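Side-chain contacts in phospho-furanose lactonase (Mycoplasma synoviae, PDB 3OVG), which hydrolyses the 5-phosphates of D-xylono- and L-arabino-1,4-lactone, and carboxy 1,4-lactones, with the help of two zinc ions per subunit: residues Thr23-His28 with Lys211-His216; Leu79-Ile84 with Val95-Gly100; Phe101-Phe106 with Leu186-Leu191; Lys228-Lys231 with Thr236-Phe239; Leu273-Gly276 with Tyr280-Asn283. One frame throughout, in Å; residues are numbered along the deposited sequence.

Interaction 1: residues Thr23-His28 with Lys211-His216. With ZN (zinc ion), chain G; ZN (zinc ion), chain H.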
# COMPACT_ATOMS: atom_id res chain seq x y z
N THR A 23 16.91 -37.15 -8.49
CA THR A 23 17.33 -35.86 -7.97
C THR A 23 16.35 -34.75 -8.31
O THR A 23 15.98 -34.53 -9.47
CB THR A 23 18.73 -35.45 -8.51
OG1 THR A 23 19.67 -36.49 -8.24
CG2 THR A 23 19.21 -34.13 -7.86
N ASP A 24 15.97 -34.04 -7.26
CA ASP A 24 15.16 -32.85 -7.34
C ASP A 24 16.19 -31.74 -7.47
O ASP A 24 16.93 -31.48 -6.52
CB ASP A 24 14.41 -32.76 -6.02
CG ASP A 24 13.73 -31.44 -5.79
OD1 ASP A 24 13.84 -30.50 -6.62
OD2 ASP A 24 13.05 -31.37 -4.75
N CYS A 25 16.23 -31.08 -8.63
CA CYS A 25 17.36 -30.20 -8.97
C CYS A 25 17.26 -28.76 -8.49
O CYS A 25 18.19 -27.98 -8.71
CB CYS A 25 17.64 -30.24 -10.48
SG CYS A 25 18.40 -31.83 -10.98
N HIS A 26 16.17 -28.41 -7.82
CA HIS A 26 16.00 -27.05 -7.32
C HIS A 26 14.88 -27.02 -6.29
O HIS A 26 13.72 -27.13 -6.63
CB HIS A 26 15.73 -26.09 -8.49
CG HIS A 26 15.57 -24.66 -8.08
ND1 HIS A 26 15.94 -23.61 -8.90
CD2 HIS A 26 15.06 -24.10 -6.96
CE1 HIS A 26 15.65 -22.47 -8.30
NE2 HIS A 26 15.12 -22.74 -7.12
N ASP A 27 15.25 -26.88 -5.02
CA ASP A 27 14.26 -26.91 -3.97
C ASP A 27 14.78 -26.26 -2.69
O ASP A 27 15.89 -25.70 -2.69
CB ASP A 27 13.80 -28.35 -3.72
CG ASP A 27 12.30 -28.44 -3.57
OD1 ASP A 27 11.74 -27.57 -2.88
OD2 ASP A 27 11.68 -29.36 -4.14
N HIS A 28 14.00 -26.33 -1.62
CA HIS A 28 14.32 -25.58 -0.43
C HIS A 28 13.81 -26.31 0.77
O HIS A 28 12.90 -27.09 0.65
CB HIS A 28 13.68 -24.19 -0.46
CG HIS A 28 14.08 -23.39 -1.64
ND1 HIS A 28 15.22 -22.63 -1.66
CD2 HIS A 28 13.53 -23.28 -2.88
CE1 HIS A 28 15.36 -22.07 -2.85
NE2 HIS A 28 14.35 -22.46 -3.61
N LYS A 211 27.55 -28.15 -17.78
CA LYS A 211 27.47 -27.90 -16.33
C LYS A 211 26.34 -26.92 -15.95
O LYS A 211 26.16 -26.57 -14.76
CB LYS A 211 28.78 -27.30 -15.82
CG LYS A 211 30.00 -28.19 -15.91
CD LYS A 211 29.88 -29.43 -15.00
CE LYS A 211 29.25 -30.62 -15.76
NZ LYS A 211 29.68 -31.91 -15.18
N ILE A 212 25.58 -26.49 -16.95
CA ILE A 212 24.64 -25.39 -16.78
C ILE A 212 23.20 -25.84 -16.76
O ILE A 212 22.70 -26.42 -17.74
CB ILE A 212 24.78 -24.34 -17.93
CG1 ILE A 212 26.22 -23.83 -18.06
CG2 ILE A 212 23.69 -23.21 -17.80
CD1 ILE A 212 26.38 -22.73 -19.11
N GLN A 213 22.52 -25.53 -15.67
CA GLN A 213 21.06 -25.58 -15.65
C GLN A 213 20.44 -24.18 -15.60
O GLN A 213 20.95 -23.25 -14.91
CB GLN A 213 20.57 -26.34 -14.43
CG GLN A 213 20.72 -27.85 -14.52
CD GLN A 213 20.37 -28.51 -13.21
OE1 GLN A 213 21.20 -28.55 -12.29
NE2 GLN A 213 19.13 -29.03 -13.11
N ILE A 214 19.33 -24.03 -16.32
CA ILE A 214 18.57 -22.80 -16.26
C ILE A 214 17.16 -23.06 -15.72
O ILE A 214 16.39 -23.82 -16.32
CB ILE A 214 18.51 -22.08 -17.62
CG1 ILE A 214 19.92 -21.77 -18.12
CG2 ILE A 214 17.72 -20.76 -17.46
CD1 ILE A 214 19.92 -20.90 -19.37
N SER A 215 16.81 -22.42 -14.61
CA SER A 215 15.54 -22.70 -13.92
C SER A 215 14.41 -21.76 -14.35
O SER A 215 14.67 -20.67 -14.87
CB SER A 215 15.73 -22.60 -12.39
OG SER A 215 15.92 -23.88 -11.80
N HIS A 216 13.18 -22.21 -14.09
CA HIS A 216 11.92 -21.45 -14.26
C HIS A 216 11.41 -21.19 -15.69
O HIS A 216 10.52 -20.35 -15.89
CB HIS A 216 11.93 -20.14 -13.50
CG HIS A 216 12.50 -20.26 -12.13
ND1 HIS A 216 12.12 -21.26 -11.26
CD2 HIS A 216 13.41 -19.52 -11.48
CE1 HIS A 216 12.81 -21.15 -10.14
NE2 HIS A 216 13.59 -20.09 -10.24
ZN ZN G . 13.89 -21.39 -5.58
ZN ZN H . 14.31 -18.95 -8.27
O HOH W 1 20.64 -28.59 -9.61
O HOH W 2 12.52 -20.08 -6.97
O HOH W 3 12.65 -19.82 -4.07

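Interaction 2: residues Leu79-Ile84 with Val95-Gly100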
# COMPACT_ATOMS: atom_id res chain seq x y z
N LEU A 79 23.82 -24.46 9.01
CA LEU A 79 23.66 -25.32 10.17
C LEU A 79 22.37 -26.12 10.13
O LEU A 79 22.35 -27.32 10.34
CB LEU A 79 23.72 -24.50 11.46
CG LEU A 79 25.10 -23.83 11.60
CD1 LEU A 79 25.13 -22.90 12.81
CD2 LEU A 79 26.12 -24.89 11.76
N LYS A 80 21.26 -25.44 9.91
CA LYS A 80 20.02 -26.19 9.88
C LYS A 80 19.94 -27.17 8.70
O LYS A 80 19.43 -28.27 8.84
CB LYS A 80 18.83 -25.25 9.90
CG LYS A 80 18.62 -24.56 11.24
CD LYS A 80 17.26 -23.87 11.28
CE LYS A 80 17.22 -22.85 12.37
NZ LYS A 80 18.53 -22.09 12.42
N THR A 81 20.46 -26.77 7.53
CA THR A 81 20.43 -27.68 6.36
C THR A 81 21.29 -28.92 6.63
O THR A 81 20.93 -30.03 6.26
CB THR A 81 20.88 -26.96 5.09
OG1 THR A 81 20.00 -25.85 4.90
CG2 THR A 81 20.77 -27.89 3.87
N LEU A 82 22.42 -28.72 7.32
CA LEU A 82 23.24 -29.85 7.74
C LEU A 82 22.47 -30.78 8.64
O LEU A 82 22.65 -32.00 8.51
CB LEU A 82 24.55 -29.42 8.43
CG LEU A 82 25.72 -29.11 7.49
CD1 LEU A 82 26.92 -28.58 8.29
CD2 LEU A 82 26.08 -30.39 6.76
N GLU A 83 21.66 -30.25 9.57
CA GLU A 83 20.85 -31.13 10.44
C GLU A 83 19.93 -32.00 9.59
O GLU A 83 19.73 -33.16 9.87
CB GLU A 83 19.95 -30.38 11.42
CG GLU A 83 20.64 -29.53 12.51
CD GLU A 83 19.60 -28.92 13.45
OE1 GLU A 83 18.89 -29.70 14.12
OE2 GLU A 83 19.48 -27.68 13.51
N ILE A 84 19.33 -31.40 8.56
CA ILE A 84 18.45 -32.15 7.68
C ILE A 84 19.25 -33.24 6.93
O ILE A 84 18.84 -34.38 6.88
CB ILE A 84 17.70 -31.21 6.70
CG1 ILE A 84 16.79 -30.22 7.48
CG2 ILE A 84 16.93 -32.04 5.70
CD1 ILE A 84 16.37 -28.98 6.70
N VAL A 95 22.16 -34.04 0.17
CA VAL A 95 21.92 -32.61 -0.02
C VAL A 95 23.11 -31.90 -0.68
O VAL A 95 24.29 -32.09 -0.30
CB VAL A 95 21.59 -31.93 1.30
CG1 VAL A 95 21.40 -30.42 1.09
CG2 VAL A 95 20.34 -32.58 1.94
N ILE A 96 22.81 -31.10 -1.70
CA ILE A 96 23.84 -30.31 -2.34
C ILE A 96 23.46 -28.87 -2.11
O ILE A 96 22.33 -28.46 -2.40
CB ILE A 96 23.94 -30.62 -3.82
CG1 ILE A 96 24.46 -32.06 -4.02
CG2 ILE A 96 24.86 -29.59 -4.52
CD1 ILE A 96 24.54 -32.46 -5.51
N MSE A 97 24.38 -28.08 -1.57
CA MSE A 97 24.05 -26.69 -1.28
C MSE A 97 24.76 -25.76 -2.25
O MSE A 97 25.67 -26.20 -2.95
CB MSE A 97 24.40 -26.35 0.18
CG MSE A 97 23.41 -26.99 1.17
SE MSE A 97 23.90 -26.36 2.98
CE MSE A 97 23.04 -24.58 2.98
N SER A 98 24.38 -24.48 -2.25
CA SER A 98 24.83 -23.57 -3.30
C SER A 98 25.67 -22.43 -2.80
O SER A 98 25.45 -21.92 -1.68
CB SER A 98 23.63 -22.99 -4.04
OG SER A 98 24.05 -22.20 -5.14
N THR A 99 26.61 -22.00 -3.63
CA THR A 99 27.20 -20.68 -3.39
C THR A 99 26.68 -19.65 -4.43
O THR A 99 25.67 -19.88 -5.09
CB THR A 99 28.77 -20.71 -3.29
OG1 THR A 99 29.25 -19.42 -2.94
CG2 THR A 99 29.43 -21.14 -4.62
N GLY A 100 27.30 -18.49 -4.54
CA GLY A 100 26.85 -17.53 -5.53
C GLY A 100 25.78 -16.51 -5.12
O GLY A 100 25.70 -16.09 -3.98

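Interaction 3: residues Phe101-Phe106 with Leu186-Leu191. With ZN (zinc ion), chain H.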
# COMPACT_ATOMS: atom_id res chain seq x y z
N PHE A 101 24.96 -16.12 -6.09
CA PHE A 101 24.09 -14.95 -5.96
C PHE A 101 22.70 -15.16 -6.52
O PHE A 101 22.52 -15.95 -7.45
CB PHE A 101 24.73 -13.80 -6.70
CG PHE A 101 25.99 -13.35 -6.04
CD1 PHE A 101 25.93 -12.45 -4.99
CD2 PHE A 101 27.20 -13.89 -6.40
CE1 PHE A 101 27.09 -12.04 -4.36
CE2 PHE A 101 28.37 -13.48 -5.76
CZ PHE A 101 28.31 -12.56 -4.75
N HIS A 102 21.72 -14.45 -5.95
CA HIS A 102 20.38 -14.39 -6.52
C HIS A 102 20.31 -13.26 -7.54
O HIS A 102 21.34 -12.68 -7.91
CB HIS A 102 19.37 -14.16 -5.41
CG HIS A 102 18.14 -14.98 -5.58
ND1 HIS A 102 17.40 -14.98 -6.75
CD2 HIS A 102 17.51 -15.84 -4.74
CE1 HIS A 102 16.38 -15.80 -6.62
NE2 HIS A 102 16.42 -16.34 -5.41
N LYS A 103 19.10 -12.94 -8.02
CA LYS A 103 18.93 -11.81 -8.93
C LYS A 103 19.21 -10.50 -8.20
O LYS A 103 19.13 -10.44 -6.95
CB LYS A 103 17.49 -11.76 -9.47
CG LYS A 103 16.43 -11.62 -8.39
CD LYS A 103 15.02 -11.85 -8.94
CE LYS A 103 14.00 -11.80 -7.82
NZ LYS A 103 12.59 -12.04 -8.26
N ALA A 104 19.50 -9.47 -8.99
CA ALA A 104 19.95 -8.17 -8.49
C ALA A 104 18.98 -7.51 -7.52
O ALA A 104 19.39 -6.74 -6.65
CB ALA A 104 20.21 -7.23 -9.63
N LYS A 105 17.68 -7.78 -7.71
CA LYS A 105 16.65 -7.19 -6.88
C LYS A 105 16.92 -7.45 -5.40
O LYS A 105 16.50 -6.66 -4.55
CB LYS A 105 15.27 -7.80 -7.21
CG LYS A 105 14.10 -7.07 -6.52
CD LYS A 105 12.73 -7.82 -6.72
CE LYS A 105 11.57 -6.98 -6.17
NZ LYS A 105 10.24 -7.30 -6.79
N PHE A 106 17.57 -8.58 -5.11
CA PHE A 106 17.85 -8.97 -3.72
C PHE A 106 19.17 -8.45 -3.15
O PHE A 106 19.58 -8.86 -2.07
CB PHE A 106 17.80 -10.49 -3.56
CG PHE A 106 16.44 -11.06 -3.80
CD1 PHE A 106 15.31 -10.38 -3.39
CD2 PHE A 106 16.29 -12.29 -4.42
CE1 PHE A 106 14.04 -10.91 -3.60
CE2 PHE A 106 15.03 -12.82 -4.63
CZ PHE A 106 13.90 -12.13 -4.22
N LEU A 186 23.59 -23.33 -11.61
CA LEU A 186 22.17 -23.19 -11.92
C LEU A 186 21.75 -21.72 -11.89
O LEU A 186 22.06 -20.99 -10.93
CB LEU A 186 21.29 -24.04 -10.99
CG LEU A 186 19.76 -23.96 -11.23
CD1 LEU A 186 19.03 -25.30 -10.96
CD2 LEU A 186 19.12 -22.84 -10.40
N VAL A 187 21.08 -21.27 -12.94
CA VAL A 187 20.60 -19.88 -13.01
C VAL A 187 19.07 -19.74 -12.89
O VAL A 187 18.32 -20.41 -13.61
CB VAL A 187 21.09 -19.18 -14.27
CG1 VAL A 187 20.75 -17.66 -14.21
CG2 VAL A 187 22.63 -19.35 -14.41
N HIS A 188 18.62 -18.88 -11.96
CA HIS A 188 17.21 -18.46 -11.82
C HIS A 188 16.90 -17.44 -12.90
O HIS A 188 17.54 -16.39 -12.95
CB HIS A 188 16.97 -17.83 -10.41
CG HIS A 188 15.86 -16.81 -10.37
ND1 HIS A 188 14.68 -17.00 -9.68
CD2 HIS A 188 15.76 -15.57 -10.93
CE1 HIS A 188 13.89 -15.95 -9.82
NE2 HIS A 188 14.53 -15.06 -10.57
N THR A 189 15.95 -17.72 -13.79
CA THR A 189 15.45 -16.66 -14.67
C THR A 189 14.12 -16.18 -14.10
O THR A 189 13.47 -16.93 -13.36
CB THR A 189 15.27 -17.12 -16.13
OG1 THR A 189 14.29 -18.16 -16.18
CG2 THR A 189 16.61 -17.64 -16.69
N GLN A 190 13.73 -14.94 -14.39
CA GLN A 190 12.51 -14.40 -13.80
C GLN A 190 11.38 -14.55 -14.83
O GLN A 190 11.46 -13.99 -15.89
CB GLN A 190 12.75 -12.95 -13.44
CG GLN A 190 11.61 -12.27 -12.70
CD GLN A 190 11.29 -12.97 -11.41
OE1 GLN A 190 12.17 -13.52 -10.73
NE2 GLN A 190 10.01 -12.94 -11.04
N LEU A 191 10.38 -15.37 -14.53
CA LEU A 191 9.33 -15.70 -15.51
C LEU A 191 9.88 -16.33 -16.79
O LEU A 191 9.22 -16.33 -17.83
CB LEU A 191 8.47 -14.47 -15.85
CG LEU A 191 7.23 -14.27 -14.96
CD1 LEU A 191 7.52 -14.58 -13.50
CD2 LEU A 191 6.57 -12.89 -15.12
ZN ZN H . 14.31 -18.95 -8.27
O HOH W 2 12.52 -20.08 -6.97

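Interaction 4: residues Lys228-Lys231 with Thr236-Phe239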
# COMPACT_ATOMS: atom_id res chain seq x y z
N LYS A 228 14.76 -23.79 -28.91
CA LYS A 228 15.80 -22.87 -29.38
C LYS A 228 16.97 -22.82 -28.41
O LYS A 228 18.15 -22.88 -28.81
CB LYS A 228 15.24 -21.45 -29.56
CG LYS A 228 16.24 -20.43 -30.19
CD LYS A 228 15.64 -19.01 -30.24
CE LYS A 228 16.48 -17.99 -31.02
NZ LYS A 228 16.85 -18.48 -32.39
N VAL A 229 16.65 -22.68 -27.13
CA VAL A 229 17.68 -22.52 -26.11
C VAL A 229 18.53 -23.78 -26.04
O VAL A 229 19.75 -23.72 -26.12
CB VAL A 229 17.09 -22.26 -24.72
CG1 VAL A 229 18.19 -22.30 -23.67
CG2 VAL A 229 16.37 -20.91 -24.71
N ILE A 230 17.88 -24.92 -25.91
CA ILE A 230 18.59 -26.18 -25.86
C ILE A 230 19.46 -26.41 -27.10
O ILE A 230 20.66 -26.71 -26.98
CB ILE A 230 17.62 -27.36 -25.62
CG1 ILE A 230 17.04 -27.26 -24.20
CG2 ILE A 230 18.35 -28.69 -25.83
CD1 ILE A 230 15.80 -28.08 -23.96
N LYS A 231 18.86 -26.25 -28.27
CA LYS A 231 19.55 -26.52 -29.52
C LYS A 231 20.67 -25.54 -29.84
O LYS A 231 21.68 -25.94 -30.39
CB LYS A 231 18.56 -26.57 -30.68
CG LYS A 231 17.90 -27.93 -30.84
CD LYS A 231 16.73 -27.86 -31.78
CE LYS A 231 16.28 -29.29 -32.13
NZ LYS A 231 15.20 -29.28 -33.19
N THR A 236 20.84 -27.19 -20.02
CA THR A 236 19.73 -28.03 -19.52
C THR A 236 18.70 -27.10 -18.85
O THR A 236 19.07 -26.16 -18.11
CB THR A 236 20.27 -29.11 -18.54
OG1 THR A 236 21.16 -29.98 -19.25
CG2 THR A 236 19.15 -29.93 -17.86
N LEU A 237 17.44 -27.33 -19.17
CA LEU A 237 16.33 -26.58 -18.57
C LEU A 237 15.87 -27.32 -17.33
O LEU A 237 15.48 -28.47 -17.41
CB LEU A 237 15.16 -26.42 -19.59
CG LEU A 237 15.56 -25.81 -20.94
CD1 LEU A 237 14.39 -25.59 -21.91
CD2 LEU A 237 16.38 -24.51 -20.73
N CYS A 238 15.96 -26.68 -16.16
CA CYS A 238 15.43 -27.23 -14.92
C CYS A 238 14.02 -26.69 -14.71
O CYS A 238 13.84 -25.55 -14.34
CB CYS A 238 16.30 -26.88 -13.71
SG CYS A 238 15.66 -27.59 -12.15
N PHE A 239 13.01 -27.52 -14.94
CA PHE A 239 11.65 -27.05 -14.75
C PHE A 239 11.18 -27.21 -13.33
O PHE A 239 11.35 -28.28 -12.74
CB PHE A 239 10.68 -27.85 -15.65
CG PHE A 239 10.84 -27.55 -17.09
CD1 PHE A 239 10.45 -26.31 -17.60
CD2 PHE A 239 11.40 -28.49 -17.95
CE1 PHE A 239 10.59 -26.03 -18.95
CE2 PHE A 239 11.54 -28.20 -19.31
CZ PHE A 239 11.14 -26.97 -19.80

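Interaction 5: residues Leu273-Gly276 with Tyr280-Asn283. With ZN (zinc ion), chain G; PO4 (phosphate ion), chain I.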
# COMPACT_ATOMS: atom_id res chain seq x y z
N LEU A 273 10.69 -29.11 -7.64
CA LEU A 273 9.44 -28.55 -7.12
C LEU A 273 9.63 -27.03 -6.80
O LEU A 273 8.66 -26.24 -6.83
CB LEU A 273 8.95 -29.33 -5.90
CG LEU A 273 8.11 -30.57 -6.23
CD1 LEU A 273 7.34 -30.30 -7.52
CD2 LEU A 273 8.93 -31.81 -6.39
N ASP A 274 10.87 -26.62 -6.56
CA ASP A 274 11.11 -25.27 -6.11
C ASP A 274 10.08 -24.89 -5.02
O ASP A 274 9.36 -23.89 -5.15
CB ASP A 274 11.03 -24.27 -7.28
CG ASP A 274 11.39 -22.85 -6.85
OD1 ASP A 274 12.15 -22.74 -5.89
OD2 ASP A 274 10.91 -21.86 -7.43
N ALA A 275 10.00 -25.70 -3.96
CA ALA A 275 9.02 -25.48 -2.89
C ALA A 275 9.57 -24.43 -1.91
O ALA A 275 9.97 -24.75 -0.78
CB ALA A 275 8.71 -26.81 -2.19
N GLY A 276 9.58 -23.18 -2.35
CA GLY A 276 10.27 -22.13 -1.62
C GLY A 276 9.36 -21.17 -0.87
O GLY A 276 9.80 -20.08 -0.49
N TYR A 280 4.12 -24.74 0.16
CA TYR A 280 4.50 -25.58 -0.97
C TYR A 280 5.07 -26.92 -0.51
O TYR A 280 5.55 -27.70 -1.32
CB TYR A 280 5.50 -24.84 -1.89
CG TYR A 280 4.92 -23.63 -2.62
CD1 TYR A 280 3.56 -23.33 -2.55
CD2 TYR A 280 5.74 -22.84 -3.44
CE1 TYR A 280 3.03 -22.23 -3.25
CE2 TYR A 280 5.22 -21.78 -4.14
CZ TYR A 280 3.87 -21.47 -4.04
OH TYR A 280 3.39 -20.39 -4.74
N GLN A 281 5.02 -27.19 0.80
CA GLN A 281 5.38 -28.51 1.30
C GLN A 281 4.27 -29.02 2.20
O GLN A 281 3.61 -28.22 2.85
CB GLN A 281 6.72 -28.49 2.04
CG GLN A 281 7.86 -28.19 1.10
CD GLN A 281 9.20 -28.28 1.78
OE1 GLN A 281 9.37 -29.00 2.77
NE2 GLN A 281 10.19 -27.57 1.23
N ARG A 282 4.03 -30.33 2.18
CA ARG A 282 2.95 -30.95 2.93
C ARG A 282 3.14 -30.76 4.44
O ARG A 282 2.25 -30.28 5.12
CB ARG A 282 2.86 -32.43 2.63
CG ARG A 282 1.55 -33.06 3.10
CD ARG A 282 1.46 -34.55 2.76
NE ARG A 282 2.13 -35.39 3.77
CZ ARG A 282 1.59 -35.72 4.94
NH1 ARG A 282 2.25 -36.48 5.80
NH2 ARG A 282 0.37 -35.30 5.23
N ASN A 283 4.31 -31.14 4.93
CA ASN A 283 4.56 -31.09 6.37
C ASN A 283 4.64 -29.67 6.91
O ASN A 283 4.06 -29.36 7.92
CB ASN A 283 5.77 -31.98 6.73
CG ASN A 283 5.40 -33.45 6.72
OD1 ASN A 283 4.77 -33.96 7.67
ND2 ASN A 283 5.78 -34.16 5.65
ZN ZN G . 13.89 -21.39 -5.58
P PO4 I . 5.97 -18.04 -5.99
O1 PO4 I . 7.11 -18.51 -5.07
O2 PO4 I . 5.10 -16.95 -5.31
O3 PO4 I . 6.60 -17.47 -7.27
O4 PO4 I . 5.15 -19.26 -6.38
O HOH W 2 12.52 -20.08 -6.97
O HOH W 3 12.65 -19.82 -4.07

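Interaction 1: residues Thr23-His28 with Lys211-His216
His26 swings its ring toward Ser215 with CG anti to the backbone N (chi1 -179°), while the ring of His216, set anti to its own carbonyl carbon, comes in from the end of strand 212-215. The two imidazoles cross at about a right angle as side chains. They approach most closely through their CE1 atoms, His26 CE1 lying 3.6 Å from His216 CE1, with ring planes at 60° that make neither a stack nor a T-shape. Around the His26 ring the work is divided between its nitrogens. His26 ND1 donates a hydrogen bond to Ser215 OG at 2.9 Å, bent to 142° at the hydrogen and with the hydroxyl tilted somewhat out of the ring plane; His26 NE2 faces the other way and binds a zinc ion at 2.4 Å. His28 NE2 binds the same metal, and His216 NE2 the second one, also at 2.4 Å. One water joins both zinc ions. His216 repeats the division of labour, its ND1 being held by Asp240.

Deeper in the barrel, Gln213 extends across to Cys25. Gln213 NE2 makes a weak bond to Cys25 SG at 3.6 Å, but has a stronger partner in Thr270, and a water donates to both Gln213 OE1 and Cys25 O. The contact illustrates a general feature of histidine metal sites: a donor bond at one nitrogen helps fix the rotation of the ring and favours the proton there, leaving the lone pair of the other nitrogen directed at the metal. Ser215 probably plays this second-shell part for His26.

Interaction 2: residues Leu79-Ile84 with Val95-Gly100
Thr81 and Met97, the latter present as selenomethionine, reach toward each other tip to tip across the space between helix 78-88 and strand 94-97. The threonine offers its methyl group: Thr81 CG2 lies 3.6 Å from Met97 SE and 3.8 Å from Val95 CG1, the two directions roughly at right angles. One methyl thus touches two strand side chains two residues apart, both of which leave the strand toward the helix. Val95 meets it at an oblique angle through a single branch.

The methionine chain runs straight as far as the selenium and then bends (chi3 81°), bringing its terminal methyl back along the threonine, where Met97 CE comes to 3.8 Å from Thr81 CB. Because Thr81 CG2 stands anti to the backbone N (OG1 at chi1 -58°), the hydroxyl is left beside the helix backbone and bonds to the carbonyl O of Asp77, one turn earlier. A polar group is in this way satisfied by the carbonyl just ahead of its own helix, and what the threonine presents to the strand is mostly carbon. No hydrogen bond crosses the contact, which is entirely buried.

Packing continues around this contact. Phe55 of helix 48-60 leans on Val95, and Thr68 of the neighbouring strand touches both Val95 and Met97, while Ile96 is turned away from the helix. This is the second half of a beta-alpha-beta unit, strand 63-68, helix 78-88 and strand 94-97, and such apolar seams between an outer helix and its parallel strand are what clothe the barrel of the TIM-barrel fold.

Interaction 3: residues Phe101-Phe106 with Leu186-Leu191
The His188 ring receives the edge of His102 on one face, with His102 CE1 3.7 Å from His188 ND1 and displaced from the ring centre toward its rim. The planes stand at 68°, a T-shaped (edge-to-face) pair in which His102 supplies the edge. At the edge of His188 itself, in its plane, lies Gln190 OE1, and from ND1 the ring binds a zinc ion at 2.4 Å. His102 has a neighbour over one of its own faces, Phe106 CD2, again toward the rim, and its ND1 accepts the backbone N-H of Lys103 almost exactly in plane at 2.9 Å. That local bond helps fix the rotation of the His102 ring and thereby the edge it turns to His188.

Lys103 completes the contact. Its CG sits between the backbone N and the carbonyl carbon (chi1 59°), and from there the extended chain passes beside His188, CD coming to 3.6 Å from His188 NE2. The ammonium then meets Gln190: Lys103 NZ donates to Gln190 OE1 at 2.9 Å, approaching from well above the carbonyl plane (62° out of it). The same oxygen accepts a weak, bent bond from His188 NE2 at 2.8 Å.

His216, on the neighbouring strand, shares the zinc ion with His188. The arrangement is a worked case of a second shell round a metal ligand. The weak bond to Gln190 is consistent with the proton sitting on His188 NE2, which would leave ND1 its lone pair for zinc, and Lys103, bonding to the same amide oxygen, would help position the glutamine.

Interaction 4: residues Lys228-Lys231 with Thr236-Phe239
Helix 223-233 carries Val229 and Ile230 past Leu237 of strand 236-239, the backbones being nearest where Ile230 CA and Thr236 CA are 6.7 Å apart. This is the closing half of a beta-alpha-beta unit of the TIM barrel, begun by strand 212-215: the chain leaves the helix, makes a short turn and enters the next parallel strand. Leu237 points outward from the strand toward the helix, whereas Thr236 turns away from it.

The leucine forks between its two helix partners. One branch, CD2, faces Val229, with CG1 of the valine 4.1 Å from Leu237 CD2. The other branch takes the closer contact with Ile230. That isoleucine leaves the helix to the flank, but its CG1 arm, anti to the carbonyl carbon (chi1 -68°), runs on to bring the delta methyl to the strand. The whole contact is hydrocarbon and buried, and no hydrogen bond crosses it.

Two residues along the strand, Phe239 extends the apolar layer onto Tyr226 and helix 250-262. On the leucine itself, Ile230 CG1 lies 3.9 Å from Leu237 CG, and the methyls come closer still: Ile230 CD1 is 3.5 Å from Leu237 CD1.

Interaction 5: residues Leu273-Gly276 with Tyr280-Asn283
Tyr280 begins its path at Ala275: Tyr280 CB lies 3.7 Å from Ala275 CA and 3.8 Å from Ala275 CB. With CG beside its own backbone N (chi1 -67°), the ring then runs along the loop of Asp274-Gly276, turning an edge to it. Tyr280 CD2 passes the backbone, 4.0 Å from Gly276 N, with the carbonyl oxygen of Asp274 near by. Beyond, Tyr280 CE2 comes to 3.4 Å from phosphate O4, and at the tip Tyr280 OH donates a hydrogen bond of 2.7 Å to the same oxygen, which lies in the plane of the ring. Arg244 makes a cation-pi contact with this ring, while Tyr247 and Lys246 also hold the phosphate.

The loop alongside has its own shape. Ala275 is the centre of an inverse gamma turn, and its CB packs against Gln281 CG at 3.7 Å. Gln281 stretches out to give a weak bond from NE2 to Ala275 O, and a second weak one to His28 O. Asp274, whose side chain starts away from segment 280-283, binds a zinc ion through OD1 at 2.2 Å.

The tight turn that follows a metal ligand thus also packs against a substrate-binding tyrosine. The phosphate probably comes from the crystallisation liquor, yet its place among Tyr280, Lys246 and Tyr247, all substrate-binding residues, is consistent with a site for the phosphate of the sugar lactone.

From the N terminus, interaction 1 opens at the first barrel strand and closes 183 residues later at strand 212-215, a wide loop that brings ligands of both zinc ions together. Nested within it, one after the other, are interaction 2, a short helix-to-strand closure, and interaction 3, which spans 80 residues from the loop after strand 94-97 to strand 185-190. Interactions 4 and 5 follow in series, each closing a loop of a few residues; no two contacts cross. Strand 212-215 lies between strands 185-190 and 236-239, and backbone hydrogen bonds link interaction 1 to interactions 3 and 4. Interaction 5 meets interaction 1 at one zinc ion, interaction 3 meets it at the other.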